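Local coordinates for protein putative phophotriesterase (Proteus mirabilis, PDB 3RHG) that binds two zinc ions per subunit and is probably a metal-dependent hydrolase of the phosphotriesterase family that acts on ester bonds, at residues P37-S42 / K59-C64; F79-F84 / N307-V312; G89-D94 / G116-A121. All coordinates share one frame; numbering follows the deposited sequence.

Overall arrangement
The chain is a parallel eight-stranded barrel of the amidohydrolase type, and the contacts sample its wall and its loops. Contact 1 comes first along the chain and joins two loops between strand 19-24 and helix 66-69, at the interface with the second subunit, which contact 2 also touches. Its centre lies 26 Å from that of contact 2 and 32 Å from that of contact 3. Contacts 2 and 3 have centres 12 Å apart and touch: helix 74-86 leads directly into strand 89-94, and Leu81 packs on Ile92. Both strands of contact 3 come between the two segments of contact 2 in the sequence, so wall and peripheral layer meet near the metal site.

Contact 1 (P37-S42 / K59-C64); sequences PFYEFS and KYDPYC
Residues 37-42 and 59-64 are both irregular loop backbone, nearest where the CA atoms of Pro37 and Cys64 lie 5.2 Å apart and, less closely, between Ser42 and Asp61. Both direct hydrogen bonds between them end on one carboxylate oxygen, Asp61 OD2. The backbone N of Phe38 meets it on the syn side, 18° out of the carboxylate plane, at 2.8 Å and nearly straight (169° at the hydrogen). Ser42 OG donates to the anti lone pair of Asp61 OD2 over 2.6 Å. Asp61 holds its CG anti to its own N (chi1 -162°), which carries the acid across to the turn. Ser42 OG in turn accepts from Tyr39 N at 3.0 Å, and Ser42 N bonds to Tyr39 O, so the acceptor is fastened to a turn that is already tied to itself. Two bonds from different directions would favour a charged carboxylate.

Around this polar centre the aromatic residues close in. Phe41 brings CZ, an atom at the ring edge, to within 3.9 Å of Tyr60 CB. Tyr39 presents the CE2 edge of its ring to Tyr60 O, near the ring plane, while a water bridges Tyr39 OH and that same carbonyl. One face of the Tyr39 ring is covered within its own segment by Phe38, whose CD2 sits over the ring centre. At the other end Cys64 CB packs on Pro37 CA at 3.8 Å.

Tyr39, Phe41 and Tyr60 also pack on Leu319, Asn314 and Val270 of the second subunit, respectively. Two loops that follow the first strand of the barrel are thus tied at the dimer interface by an aspartate that accepts from a backbone N-H and a serine hydroxyl, with neighbouring Tyr63 lining the benzoic acid pocket.

Contact 2 (F79-F84 / N307-V312); sequences FELNNF and NGWGFV
The middle of helix 74-86 passes the loop leading into helix 311-322, with the CA atoms of Phe84 and Gly310 4.8 Å apart and those of Glu80 and Gly308 6.5 Å apart. Trp309 carries most of the contact. Its indole reaches the helix with the six-membered ring foremost: CZ3 comes to 3.6 Å from Glu80 CB, and CE3 to 3.7 Å from Leu81 CD2. Both approach obliquely, while the backbone between them, Glu80 C and Leu81 N, lies at the indole edge in its plane. Trp309 CG stands anti to its carbonyl carbon (chi1 -81°), turning the ring toward the helix. Nearer the backbone of Trp309, Phe84 CB packs on Trp309 CB at 4.0 Å, and Phe84 CD1 comes within 3.5 Å of Trp309 O, a buried oxygen without a hydrogen-bonding partner in the model.

Polar matching falls to one water. It donates to Glu80 O and to Glu80 OE1, and accepts from Asn83 ND2 and from Trp309 N at 2.9 Å, so four contacts fix it between helix and loop. The Glu80 chain bends at chi2 (-70°), bringing OE1 to 3.7 Å from Gly308 CA. The carboxylate is also held by backbone N-H groups of the loop just before residues 307-312, OE1 by Ala302 and OE2 by Lys303. Gly308, with no side chain, lets OE1 come this near, and its positive phi of 62° suits glycine.

Beyond the segments, Trp309 rests on Leu21 of strand 19-24 and Ile92 of strand 89-94, and Phe84 reaches Leu19 and Leu21, so helix and loop together cover the first two barrel strands.

Contact 3 (G89-D94 / G116-A121); sequences GKTIVD and GINVVA
Thr91 and Asn118 pair across two neighbouring parallel strands of the barrel, 89-94 and 118-123, which helix 105-115 joins in a beta-alpha-beta crossover. The strand axes approach to 4.8 Å at an angle of 19°, and the bridges run in step: Thr91 with Asn118, Ile92 with Val119, Val93 with Val120. Four backbone bonds hold this register, from Asn118 N to Lys90 O, Ile92 N to Asn118 O, Val120 N to Ile92 O and Asp94 N to Val120 O; Ile92 both gives and receives, Lys90 accepts through its O and Asp94 donates through its N.

Followed outward, the Asn118 side chain begins with CB, 3.4 Å from Lys90 O and 3.5 Å from Thr91 OG1. A chi1 of -59° sets CG beside the backbone N, and it stays near both oxygens. At the tip, ND2 donates to Thr91 OG1 at 3.0 Å, with the acceptor in the amide plane and an angle of 172° at the hydrogen. Thr91 OG1 also bonds to Met17 O, so the hydroxyl has two partners. Val93 and Val120 lie side by side on the same face, CG2 to CB at 4.0 Å, and Ile5 of strand 4-7 packs on Thr91 and Val120.

On the other face Ile92 and Val119 point toward the helical layer, where Ala112 meets Val119 and Lys85 meets Ile117. Asp94, whose OD1 takes bonds from Leu26 N and Thr96 OG1, lies about 4 Å, side chain to side chain, from the zinc ligand His25. Between the isoleucines, Ile92 CG2 touches Ile117 CG2 at 3.8 Å.

Contact 1 (P37-S42 / K59-C64)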
ATOM      1  N   PRO A  37      12.656  16.859   6.203  1.00 30.66           N
ATOM      2  CA  PRO A  37      12.449  16.043   5.014  1.00 30.50           C
ATOM      3  C   PRO A  37      13.613  15.065   4.778  1.00 28.27           C
ATOM      4  O   PRO A  37      14.779  15.474   4.726  1.00 32.80           O
ATOM      5  CB  PRO A  37      12.365  17.085   3.883  1.00 31.90           C
ATOM      6  CG  PRO A  37      12.827  18.400   4.491  1.00 33.35           C
ATOM      7  CD  PRO A  37      12.468  18.293   5.932  1.00 32.89           C
ATOM      8  N   PHE A  38      13.286  13.787   4.590  1.00 28.28           N
ATOM      9  CA  PHE A  38      14.294  12.726   4.490  1.00 28.35           C
ATOM     10  C   PHE A  38      14.829  12.526   3.070  1.00 26.48           C
ATOM     11  O   PHE A  38      15.996  12.170   2.880  1.00 31.78           O
ATOM     12  CB  PHE A  38      13.702  11.416   4.995  1.00 26.54           C
ATOM     13  CG  PHE A  38      14.708  10.330   5.216  1.00 25.10           C
ATOM     14  CD1 PHE A  38      15.409  10.244   6.418  1.00 31.34           C
ATOM     15  CD2 PHE A  38      14.940   9.368   4.241  1.00 25.28           C
ATOM     16  CE1 PHE A  38      16.339   9.225   6.633  1.00 29.61           C
ATOM     17  CE2 PHE A  38      15.865   8.345   4.454  1.00 29.71           C
ATOM     18  CZ  PHE A  38      16.561   8.274   5.653  1.00 33.80           C
ATOM     19  N   TYR A  39      13.969  12.766   2.081  1.00 26.52           N
ATOM     20  CA  TYR A  39      14.285  12.472   0.685  1.00 28.25           C
ATOM     21  C   TYR A  39      14.184  13.737  -0.136  1.00 29.30           C
ATOM     22  O   TYR A  39      13.605  14.731   0.306  1.00 30.29           O
ATOM     23  CB  TYR A  39      13.267  11.482   0.104  1.00 27.05           C
ATOM     24  CG  TYR A  39      13.179  10.118   0.756  1.00 27.22           C
ATOM     25  CD1 TYR A  39      14.101   9.112   0.465  1.00 27.13           C
ATOM     26  CD2 TYR A  39      12.146   9.829   1.635  1.00 24.46           C
ATOM     27  CE1 TYR A  39      13.999   7.840   1.052  1.00 25.49           C
ATOM     28  CE2 TYR A  39      12.022   8.579   2.220  1.00 24.77           C
ATOM     29  CZ  TYR A  39      12.948   7.586   1.930  1.00 25.93           C
ATOM     30  OH  TYR A  39      12.802   6.358   2.522  1.00 26.11           O
ATOM     31  N   GLU A  40      14.709  13.673  -1.361  1.00 33.08           N
ATOM     32  CA  GLU A  40      14.708  14.816  -2.266  1.00 36.48           C
ATOM     33  C   GLU A  40      13.283  15.290  -2.523  1.00 32.83           C
ATOM     34  O   GLU A  40      13.037  16.485  -2.676  1.00 39.82           O
ATOM     35  CB  GLU A  40      15.423  14.468  -3.579  1.00 41.68           C
ATOM     36  CG  GLU A  40      15.622  15.664  -4.527  1.00 53.55           C
ATOM     37  CD  GLU A  40      16.634  15.386  -5.634  1.00 62.34           C
ATOM     38  OE1 GLU A  40      17.139  14.244  -5.709  1.00 65.58           O
ATOM     39  OE2 GLU A  40      16.928  16.310  -6.431  1.00 69.13           O
ATOM     40  N   PHE A  41      12.337  14.353  -2.546  1.00 29.82           N
ATOM     41  CA  PHE A  41      10.954  14.711  -2.860  1.00 31.65           C
ATOM     42  C   PHE A  41      10.179  15.263  -1.655  1.00 30.75           C
ATOM     43  O   PHE A  41       9.145  15.899  -1.829  1.00 33.04           O
ATOM     44  CB  PHE A  41      10.201  13.518  -3.464  1.00 31.34           C
ATOM     45  CG  PHE A  41       9.976  12.396  -2.492  1.00 27.94           C
ATOM     46  CD1 PHE A  41       8.959  12.472  -1.549  1.00 25.82           C
ATOM     47  CD2 PHE A  41      10.796  11.264  -2.502  1.00 26.77           C
ATOM     48  CE1 PHE A  41       8.737  11.417  -0.661  1.00 27.36           C
ATOM     49  CE2 PHE A  41      10.597  10.230  -1.582  1.00 28.05           C
ATOM     50  CZ  PHE A  41       9.565  10.317  -0.665  1.00 28.03           C
ATOM     51  N   SER A  42      10.680  15.031  -0.447  1.00 31.01           N
ATOM     52  CA  SER A  42       9.908  15.296   0.778  1.00 32.57           C
ATOM     53  C   SER A  42       9.645  16.775   1.042  1.00 31.23           C
ATOM     54  O   SER A  42       8.667  17.131   1.697  1.00 30.33           O
ATOM     55  CB  SER A  42      10.629  14.731   2.006  1.00 35.88           C
ATOM     56  OG  SER A  42      11.008  13.387   1.835  1.00 35.11           O
ATOM     57  N   LYS A  59       3.262   8.397   2.250  1.00 21.67           N
ATOM     58  CA  LYS A  59       3.456   6.965   2.459  0.50 20.85           C
ATOM     59  C   LYS A  59       4.925   6.572   2.593  1.00 22.62           C
ATOM     60  O   LYS A  59       5.222   5.425   2.950  1.00 21.72           O
ATOM     61  CB  LYS A  59       2.790   6.145   1.348  0.50 19.25           C
ATOM     62  CG  LYS A  59       1.292   5.962   1.549  0.50 21.57           C
ATOM     63  CD  LYS A  59       0.690   5.038   0.495  0.50 23.09           C
ATOM     64  CE  LYS A  59      -0.823   4.948   0.655  0.50 21.69           C
ATOM     65  NZ  LYS A  59      -1.237   4.549   2.033  0.50 22.48           N
ATOM     66  N   TYR A  60       5.830   7.521   2.322  1.00 22.06           N
ATOM     67  CA  TYR A  60       7.285   7.290   2.422  1.00 23.85           C
ATOM     68  C   TYR A  60       7.984   8.235   3.399  1.00 24.23           C
ATOM     69  O   TYR A  60       9.064   7.933   3.886  1.00 23.91           O
ATOM     70  CB  TYR A  60       7.965   7.224   1.018  1.00 24.27           C
ATOM     71  CG  TYR A  60       7.405   6.028   0.321  1.00 23.00           C
ATOM     72  CD1 TYR A  60       7.924   4.747   0.563  1.00 25.23           C
ATOM     73  CD2 TYR A  60       6.246   6.133  -0.433  1.00 26.77           C
ATOM     74  CE1 TYR A  60       7.337   3.620  -0.002  1.00 26.24           C
ATOM     75  CE2 TYR A  60       5.654   5.007  -0.991  1.00 25.40           C
ATOM     76  CZ  TYR A  60       6.196   3.763  -0.767  1.00 27.17           C
ATOM     77  OH  TYR A  60       5.578   2.654  -1.298  1.00 29.85           O
ATOM     78  N   ASP A  61       7.350   9.369   3.704  1.00 22.42           N
ATOM     79  CA  ASP A  61       7.924  10.315   4.654  1.00 23.78           C
ATOM     80  C   ASP A  61       6.795  10.988   5.424  1.00 23.19           C
ATOM     81  O   ASP A  61       6.512  12.177   5.247  1.00 25.15           O
ATOM     82  CB  ASP A  61       8.806  11.319   3.911  1.00 22.55           C
ATOM     83  CG  ASP A  61       9.769  12.048   4.835  1.00 26.12           C
ATOM     84  OD1 ASP A  61       9.630  11.908   6.070  1.00 28.53           O
ATOM     85  OD2 ASP A  61      10.652  12.772   4.318  1.00 28.19           O
ATOM     86  N   PRO A  62       6.102  10.203   6.266  1.00 21.40           N
ATOM     87  CA  PRO A  62       4.938  10.734   6.972  1.00 22.68           C
ATOM     88  C   PRO A  62       5.275  11.839   7.977  1.00 22.05           C
ATOM     89  O   PRO A  62       4.469  12.758   8.187  1.00 24.38           O
ATOM     90  CB  PRO A  62       4.399   9.505   7.728  1.00 25.61           C
ATOM     91  CG  PRO A  62       5.603   8.567   7.850  1.00 23.59           C
ATOM     92  CD  PRO A  62       6.321   8.767   6.543  1.00 22.62           C
ATOM     93  N   TYR A  63       6.451  11.747   8.594  1.00 22.95           N
ATOM     94  CA  TYR A  63       6.767  12.567   9.765  1.00 24.31           C
ATOM     95  C   TYR A  63       7.311  13.952   9.435  1.00 25.91           C
ATOM     96  O   TYR A  63       7.509  14.766  10.344  1.00 28.15           O
ATOM     97  CB  TYR A  63       7.776  11.839  10.661  1.00 25.14           C
ATOM     98  CG  TYR A  63       7.286  10.526  11.250  1.00 23.90           C
ATOM     99  CD1 TYR A  63       5.938  10.314  11.537  1.00 25.45           C
ATOM    100  CD2 TYR A  63       8.183   9.501  11.537  1.00 28.82           C
ATOM    101  CE1 TYR A  63       5.501   9.116  12.096  1.00 25.80           C
ATOM    102  CE2 TYR A  63       7.757   8.291  12.099  1.00 29.90           C
ATOM    103  CZ  TYR A  63       6.420   8.100  12.371  1.00 25.09           C
ATOM    104  OH  TYR A  63       6.020   6.894  12.915  1.00 28.23           O
ATOM    105  N   CYS A  64       7.550  14.236   8.157  1.00 24.80           N
ATOM    106  CA  CYS A  64       8.092  15.551   7.765  1.00 25.65           C
ATOM    107  C   CYS A  64       6.978  16.574   7.532  1.00 29.81           C
ATOM    108  O   CYS A  64       7.237  17.766   7.376  1.00 31.21           O
ATOM    109  CB  CYS A  64       8.949  15.447   6.501  1.00 29.96           C
ATOM    110  SG  CYS A  64       7.985  15.286   4.959  1.00 30.41           S
TER
HETATM  111  O   HOH W   1      10.370   5.477   3.544  1.00 29.63           O

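Contact 2 (F79-F84 / N307-V312)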
ATOM      1  N   PHE A  79     -16.271  12.648  11.714  1.00 24.36           N
ATOM      2  CA  PHE A  79     -16.543  12.189  10.369  1.00 28.58           C
ATOM      3  C   PHE A  79     -15.962  10.783  10.153  1.00 26.44           C
ATOM      4  O   PHE A  79     -16.611   9.899   9.609  1.00 28.34           O
ATOM      5  CB  PHE A  79     -15.962  13.172   9.351  1.00 31.21           C
ATOM      6  CG  PHE A  79     -16.311  12.846   7.938  1.00 38.33           C
ATOM      7  CD1 PHE A  79     -17.551  13.205   7.415  1.00 45.48           C
ATOM      8  CD2 PHE A  79     -15.406  12.188   7.120  1.00 42.09           C
ATOM      9  CE1 PHE A  79     -17.877  12.909   6.108  1.00 51.52           C
ATOM     10  CE2 PHE A  79     -15.735  11.890   5.798  1.00 46.02           C
ATOM     11  CZ  PHE A  79     -16.970  12.248   5.300  1.00 48.48           C
ATOM     12  N   GLU A  80     -14.733  10.575  10.604  1.00 24.99           N
ATOM     13  CA  GLU A  80     -14.074   9.286  10.425  1.00 26.69           C
ATOM     14  C   GLU A  80     -14.703   8.199  11.288  1.00 24.53           C
ATOM     15  O   GLU A  80     -14.820   7.043  10.869  1.00 26.11           O
ATOM     16  CB  GLU A  80     -12.590   9.423  10.731  1.00 25.47           C
ATOM     17  CG  GLU A  80     -11.854  10.184   9.632  1.00 26.69           C
ATOM     18  CD  GLU A  80     -11.763   9.375   8.346  1.00 27.32           C
ATOM     19  OE1 GLU A  80     -11.389   8.178   8.429  1.00 27.98           O
ATOM     20  OE2 GLU A  80     -12.051   9.937   7.258  1.00 27.38           O
ATOM     21  N   LEU A  81     -15.127   8.576  12.493  1.00 25.49           N
ATOM     22  CA  LEU A  81     -15.751   7.626  13.393  1.00 27.93           C
ATOM     23  C   LEU A  81     -17.085   7.143  12.843  1.00 28.75           C
ATOM     24  O   LEU A  81     -17.511   6.021  13.113  1.00 31.61           O
ATOM     25  CB  LEU A  81     -15.969   8.262  14.759  1.00 28.92           C
ATOM     26  CG  LEU A  81     -14.756   8.319  15.676  1.00 33.31           C
ATOM     27  CD1 LEU A  81     -15.089   9.168  16.889  1.00 35.98           C
ATOM     28  CD2 LEU A  81     -14.318   6.884  16.082  1.00 37.08           C
ATOM     29  N   ASN A  82     -17.756   7.991  12.074  1.00 34.10           N
ATOM     30  CA  ASN A  82     -19.043   7.593  11.527  1.00 38.39           C
ATOM     31  C   ASN A  82     -18.922   6.386  10.601  1.00 37.35           C
ATOM     32  O   ASN A  82     -19.843   5.566  10.521  1.00 39.82           O
ATOM     33  CB  ASN A  82     -19.768   8.781  10.879  1.00 38.60           C
ATOM     34  CG  ASN A  82     -20.306   9.766  11.916  1.00 49.32           C
ATOM     35  OD1 ASN A  82     -20.496   9.412  13.081  1.00 52.63           O
ATOM     36  ND2 ASN A  82     -20.542  11.009  11.497  1.00 53.06           N
ATOM     37  N   ASN A  83     -17.773   6.248   9.940  1.00 39.38           N
ATOM     38  CA  ASN A  83     -17.509   5.066   9.120  1.00 37.96           C
ATOM     39  C   ASN A  83     -17.517   3.789   9.953  1.00 35.07           C
ATOM     40  O   ASN A  83     -18.012   2.746   9.517  1.00 39.84           O
ATOM     41  CB  ASN A  83     -16.175   5.203   8.380  1.00 39.74           C
ATOM     42  CG  ASN A  83     -16.201   6.318   7.342  1.00 39.84           C
ATOM     43  OD1 ASN A  83     -17.209   6.509   6.665  1.00 52.10           O
ATOM     44  ND2 ASN A  83     -15.096   7.059   7.217  1.00 39.19           N
ATOM     45  N   PHE A  84     -16.964   3.877  11.154  1.00 28.80           N
ATOM     46  CA  PHE A  84     -16.929   2.750  12.078  1.00 25.49           C
ATOM     47  C   PHE A  84     -18.331   2.496  12.622  1.00 24.93           C
ATOM     48  O   PHE A  84     -18.816   1.351  12.650  1.00 25.49           O
ATOM     49  CB  PHE A  84     -15.945   3.074  13.211  1.00 25.35           C
ATOM     50  CG  PHE A  84     -15.866   2.028  14.286  1.00 25.37           C
ATOM     51  CD1 PHE A  84     -15.487   0.712  13.997  1.00 24.83           C
ATOM     52  CD2 PHE A  84     -16.072   2.390  15.620  1.00 21.77           C
ATOM     53  CE1 PHE A  84     -15.368  -0.228  15.025  1.00 25.62           C
ATOM     54  CE2 PHE A  84     -15.966   1.475  16.637  1.00 24.26           C
ATOM     55  CZ  PHE A  84     -15.618   0.160  16.349  1.00 22.64           C
ATOM     56  N   ASN A 307      -7.028   4.206   5.182  1.00 21.24           N
ATOM     57  CA  ASN A 307      -7.992   3.137   5.390  1.00 21.10           C
ATOM     58  C   ASN A 307      -9.034   3.381   6.477  1.00 20.43           C
ATOM     59  O   ASN A 307     -10.007   2.634   6.563  1.00 22.91           O
ATOM     60  CB  ASN A 307      -7.293   1.789   5.545  1.00 21.72           C
ATOM     61  CG  ASN A 307      -6.628   1.356   4.243  1.00 24.30           C
ATOM     62  OD1 ASN A 307      -7.242   1.442   3.170  1.00 27.48           O
ATOM     63  ND2 ASN A 307      -5.368   0.940   4.318  1.00 23.12           N
ATOM     64  N   GLY A 308      -8.856   4.448   7.264  1.00 22.25           N
ATOM     65  CA  GLY A 308      -9.843   4.834   8.263  1.00 23.19           C
ATOM     66  C   GLY A 308     -10.069   3.793   9.344  1.00 20.45           C
ATOM     67  O   GLY A 308      -9.166   2.977   9.632  1.00 22.14           O
ATOM     68  N   TRP A 309     -11.262   3.820   9.957  1.00 21.24           N
ATOM     69  CA  TRP A 309     -11.578   2.974  11.105  1.00 20.42           C
ATOM     70  C   TRP A 309     -12.527   1.838  10.760  1.00 20.29           C
ATOM     71  O   TRP A 309     -12.885   1.038  11.638  1.00 22.29           O
ATOM     72  CB  TRP A 309     -12.137   3.796  12.275  1.00 22.12           C
ATOM     73  CG  TRP A 309     -11.054   4.468  13.098  1.00 20.58           C
ATOM     74  CD1 TRP A 309      -9.925   3.876  13.596  1.00 21.43           C
ATOM     75  CD2 TRP A 309     -11.007   5.840  13.528  1.00 21.26           C
ATOM     76  NE1 TRP A 309      -9.193   4.784  14.329  1.00 20.76           N
ATOM     77  CE2 TRP A 309      -9.826   6.000  14.282  1.00 21.66           C
ATOM     78  CE3 TRP A 309     -11.842   6.955  13.332  1.00 23.87           C
ATOM     79  CZ2 TRP A 309      -9.452   7.235  14.838  1.00 21.40           C
ATOM     80  CZ3 TRP A 309     -11.490   8.164  13.912  1.00 22.69           C
ATOM     81  CH2 TRP A 309     -10.290   8.301  14.642  1.00 21.50           C
ATOM     82  N   GLY A 310     -12.924   1.746   9.485  1.00 20.66           N
ATOM     83  CA  GLY A 310     -13.819   0.669   9.074  1.00 21.67           C
ATOM     84  C   GLY A 310     -13.089  -0.514   8.462  1.00 22.71           C
ATOM     85  O   GLY A 310     -13.682  -1.549   8.172  1.00 24.64           O
ATOM     86  N   PHE A 311     -11.789  -0.377   8.270  1.00 20.69           N
ATOM     87  CA  PHE A 311     -11.038  -1.337   7.470  1.00 21.28           C
ATOM     88  C   PHE A 311     -10.918  -2.737   8.105  1.00 20.65           C
ATOM     89  O   PHE A 311     -11.143  -3.768   7.449  1.00 23.08           O
ATOM     90  CB  PHE A 311      -9.650  -0.778   7.156  1.00 20.58           C
ATOM     91  CG  PHE A 311      -8.871  -1.639   6.199  1.00 21.80           C
ATOM     92  CD1 PHE A 311      -9.044  -1.496   4.825  1.00 22.12           C
ATOM     93  CD2 PHE A 311      -7.999  -2.610   6.671  1.00 25.77           C
ATOM     94  CE1 PHE A 311      -8.342  -2.307   3.926  1.00 21.67           C
ATOM     95  CE2 PHE A 311      -7.298  -3.425   5.787  1.00 24.72           C
ATOM     96  CZ  PHE A 311      -7.468  -3.273   4.409  1.00 21.46           C
ATOM     97  N   VAL A 312     -10.562  -2.787   9.380  1.00 20.21           N
ATOM     98  CA  VAL A 312     -10.448  -4.083  10.078  1.00 19.78           C
ATOM     99  C   VAL A 312     -11.758  -4.871  10.037  1.00 20.90           C
ATOM    100  O   VAL A 312     -11.788  -6.007   9.546  1.00 22.19           O
ATOM    101  CB  VAL A 312      -9.875  -3.915  11.510  1.00 19.17           C
ATOM    102  CG1 VAL A 312     -10.167  -5.151  12.383  1.00 23.07           C
ATOM    103  CG2 VAL A 312      -8.373  -3.674  11.436  1.00 22.52           C
TER
HETATM  104  O   HOH W   2     -12.949   6.058   9.148  1.00 26.20           O

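Contact 3 (G89-D94 / G116-A121)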
ATOM      1  N   GLY A  89     -19.905  -0.420  14.626  1.00 24.20           N
ATOM      2  CA  GLY A  89     -18.858  -0.137  15.622  1.00 24.41           C
ATOM      3  C   GLY A  89     -19.477   0.464  16.870  1.00 23.77           C
ATOM      4  O   GLY A  89     -20.313   1.384  16.773  1.00 27.95           O
ATOM      5  N   LYS A  90     -19.087  -0.042  18.044  1.00 21.37           N
ATOM      6  CA  LYS A  90     -19.696   0.411  19.307  1.00 21.21           C
ATOM      7  C   LYS A  90     -18.695   0.978  20.303  1.00 22.09           C
ATOM      8  O   LYS A  90     -19.050   1.814  21.136  1.00 23.28           O
ATOM      9  CB  LYS A  90     -20.523  -0.718  19.977  1.00 24.32           C
ATOM     10  CG  LYS A  90     -21.570  -1.377  19.098  1.00 35.87           C
ATOM     11  CD  LYS A  90     -22.788  -0.499  18.869  1.00 44.83           C
ATOM     12  CE  LYS A  90     -23.907  -1.294  18.177  1.00 48.88           C
ATOM     13  NZ  LYS A  90     -24.809  -0.455  17.341  1.00 50.41           N
ATOM     14  N   THR A  91     -17.451   0.507  20.241  1.00 20.49           N
ATOM     15  CA  THR A  91     -16.458   0.869  21.246  1.00 21.48           C
ATOM     16  C   THR A  91     -15.109   1.112  20.586  1.00 20.77           C
ATOM     17  O   THR A  91     -14.686   0.331  19.726  1.00 20.09           O
ATOM     18  CB  THR A  91     -16.326  -0.253  22.306  1.00 19.47           C
ATOM     19  OG1 THR A  91     -17.622  -0.532  22.884  1.00 20.96           O
ATOM     20  CG2 THR A  91     -15.327   0.136  23.411  1.00 20.37           C
ATOM     21  N   ILE A  92     -14.425   2.179  21.013  1.00 18.51           N
ATOM     22  CA  ILE A  92     -13.089   2.484  20.498  1.00 16.80           C
ATOM     23  C   ILE A  92     -12.188   2.937  21.636  1.00 17.50           C
ATOM     24  O   ILE A  92     -12.639   3.665  22.536  1.00 19.81           O
ATOM     25  CB  ILE A  92     -13.145   3.538  19.333  1.00 19.12           C
ATOM     26  CG1 ILE A  92     -11.782   3.665  18.630  1.00 20.72           C
ATOM     27  CG2 ILE A  92     -13.648   4.891  19.831  1.00 22.13           C
ATOM     28  CD1 ILE A  92     -11.872   4.394  17.271  1.00 21.86           C
ATOM     29  N   VAL A  93     -10.941   2.465  21.635  1.00 21.04           N
ATOM     30  CA  VAL A  93      -9.974   2.833  22.673  1.00 17.40           C
ATOM     31  C   VAL A  93      -8.954   3.805  22.108  1.00 16.14           C
ATOM     32  O   VAL A  93      -8.300   3.507  21.115  1.00 18.78           O
ATOM     33  CB  VAL A  93      -9.202   1.595  23.210  1.00 18.21           C
ATOM     34  CG1 VAL A  93      -8.176   1.989  24.294  1.00 20.44           C
ATOM     35  CG2 VAL A  93     -10.166   0.555  23.763  1.00 19.57           C
ATOM     36  N   ASP A  94      -8.845   4.966  22.743  1.00 17.55           N
ATOM     37  CA  ASP A  94      -7.792   5.916  22.412  1.00 18.57           C
ATOM     38  C   ASP A  94      -6.593   5.582  23.299  1.00 16.85           C
ATOM     39  O   ASP A  94      -6.684   5.714  24.523  1.00 19.34           O
ATOM     40  CB  ASP A  94      -8.261   7.341  22.691  1.00 18.33           C
ATOM     41  CG  ASP A  94      -7.160   8.362  22.492  1.00 20.63           C
ATOM     42  OD1 ASP A  94      -6.972   8.819  21.362  1.00 24.85           O
ATOM     43  OD2 ASP A  94      -6.504   8.732  23.488  1.00 25.92           O
ATOM     44  N   GLY A 116     -22.233   8.701  20.448  1.00 25.88           N
ATOM     45  CA  GLY A 116     -22.811   7.575  21.170  1.00 28.06           C
ATOM     46  C   GLY A 116     -21.907   6.361  21.163  1.00 28.39           C
ATOM     47  O   GLY A 116     -22.262   5.310  21.687  1.00 29.85           O
ATOM     48  N   ILE A 117     -20.732   6.495  20.563  1.00 24.90           N
ATOM     49  CA  ILE A 117     -19.723   5.429  20.623  1.00 25.08           C
ATOM     50  C   ILE A 117     -19.108   5.408  22.028  1.00 23.56           C
ATOM     51  O   ILE A 117     -18.926   6.465  22.639  1.00 25.69           O
ATOM     52  CB  ILE A 117     -18.634   5.660  19.556  1.00 23.99           C
ATOM     53  CG1 ILE A 117     -19.250   5.624  18.151  1.00 27.06           C
ATOM     54  CG2 ILE A 117     -17.466   4.668  19.719  1.00 24.74           C
ATOM     55  CD1 ILE A 117     -18.336   6.131  17.082  1.00 33.47           C
ATOM     56  N   ASN A 118     -18.848   4.210  22.559  1.00 22.97           N
ATOM     57  CA  ASN A 118     -18.146   4.053  23.834  1.00 22.37           C
ATOM     58  C   ASN A 118     -16.687   4.411  23.587  1.00 23.21           C
ATOM     59  O   ASN A 118     -16.026   3.767  22.775  1.00 24.16           O
ATOM     60  CB  ASN A 118     -18.221   2.608  24.350  1.00 21.23           C
ATOM     61  CG  ASN A 118     -19.649   2.115  24.574  1.00 21.93           C
ATOM     62  OD1 ASN A 118     -20.503   2.829  25.134  1.00 26.98           O
ATOM     63  ND2 ASN A 118     -19.914   0.879  24.146  1.00 24.96           N
ATOM     64  N   VAL A 119     -16.182   5.454  24.250  1.00 20.34           N
ATOM     65  CA  VAL A 119     -14.803   5.871  24.021  1.00 19.62           C
ATOM     66  C   VAL A 119     -14.014   5.647  25.298  1.00 19.62           C
ATOM     67  O   VAL A 119     -14.393   6.146  26.368  1.00 20.11           O
ATOM     68  CB  VAL A 119     -14.727   7.356  23.621  1.00 18.95           C
ATOM     69  CG1 VAL A 119     -13.264   7.813  23.528  1.00 22.47           C
ATOM     70  CG2 VAL A 119     -15.431   7.588  22.304  1.00 23.29           C
ATOM     71  N   VAL A 120     -12.927   4.883  25.191  1.00 19.05           N
ATOM     72  CA  VAL A 120     -12.116   4.568  26.350  1.00 18.44           C
ATOM     73  C   VAL A 120     -10.812   5.378  26.252  1.00 19.68           C
ATOM     74  O   VAL A 120     -10.125   5.358  25.204  1.00 18.13           O
ATOM     75  CB  VAL A 120     -11.815   3.054  26.415  1.00 16.83           C
ATOM     76  CG1 VAL A 120     -10.863   2.726  27.557  1.00 19.09           C
ATOM     77  CG2 VAL A 120     -13.143   2.219  26.509  1.00 20.52           C
ATOM     78  N   ALA A 121     -10.499   6.114  27.323  1.00 17.74           N
ATOM     79  CA  ALA A 121      -9.213   6.843  27.409  1.00 17.93           C
ATOM     80  C   ALA A 121      -8.158   5.970  28.089  1.00 18.52           C
ATOM     81  O   ALA A 121      -8.476   4.964  28.759  1.00 17.91           O
ATOM     82  CB  ALA A 121      -9.377   8.166  28.151  1.00 17.97           C
TER
HETATM   83  O   HOH W   3     -21.883   2.456  21.327  1.00 29.67           O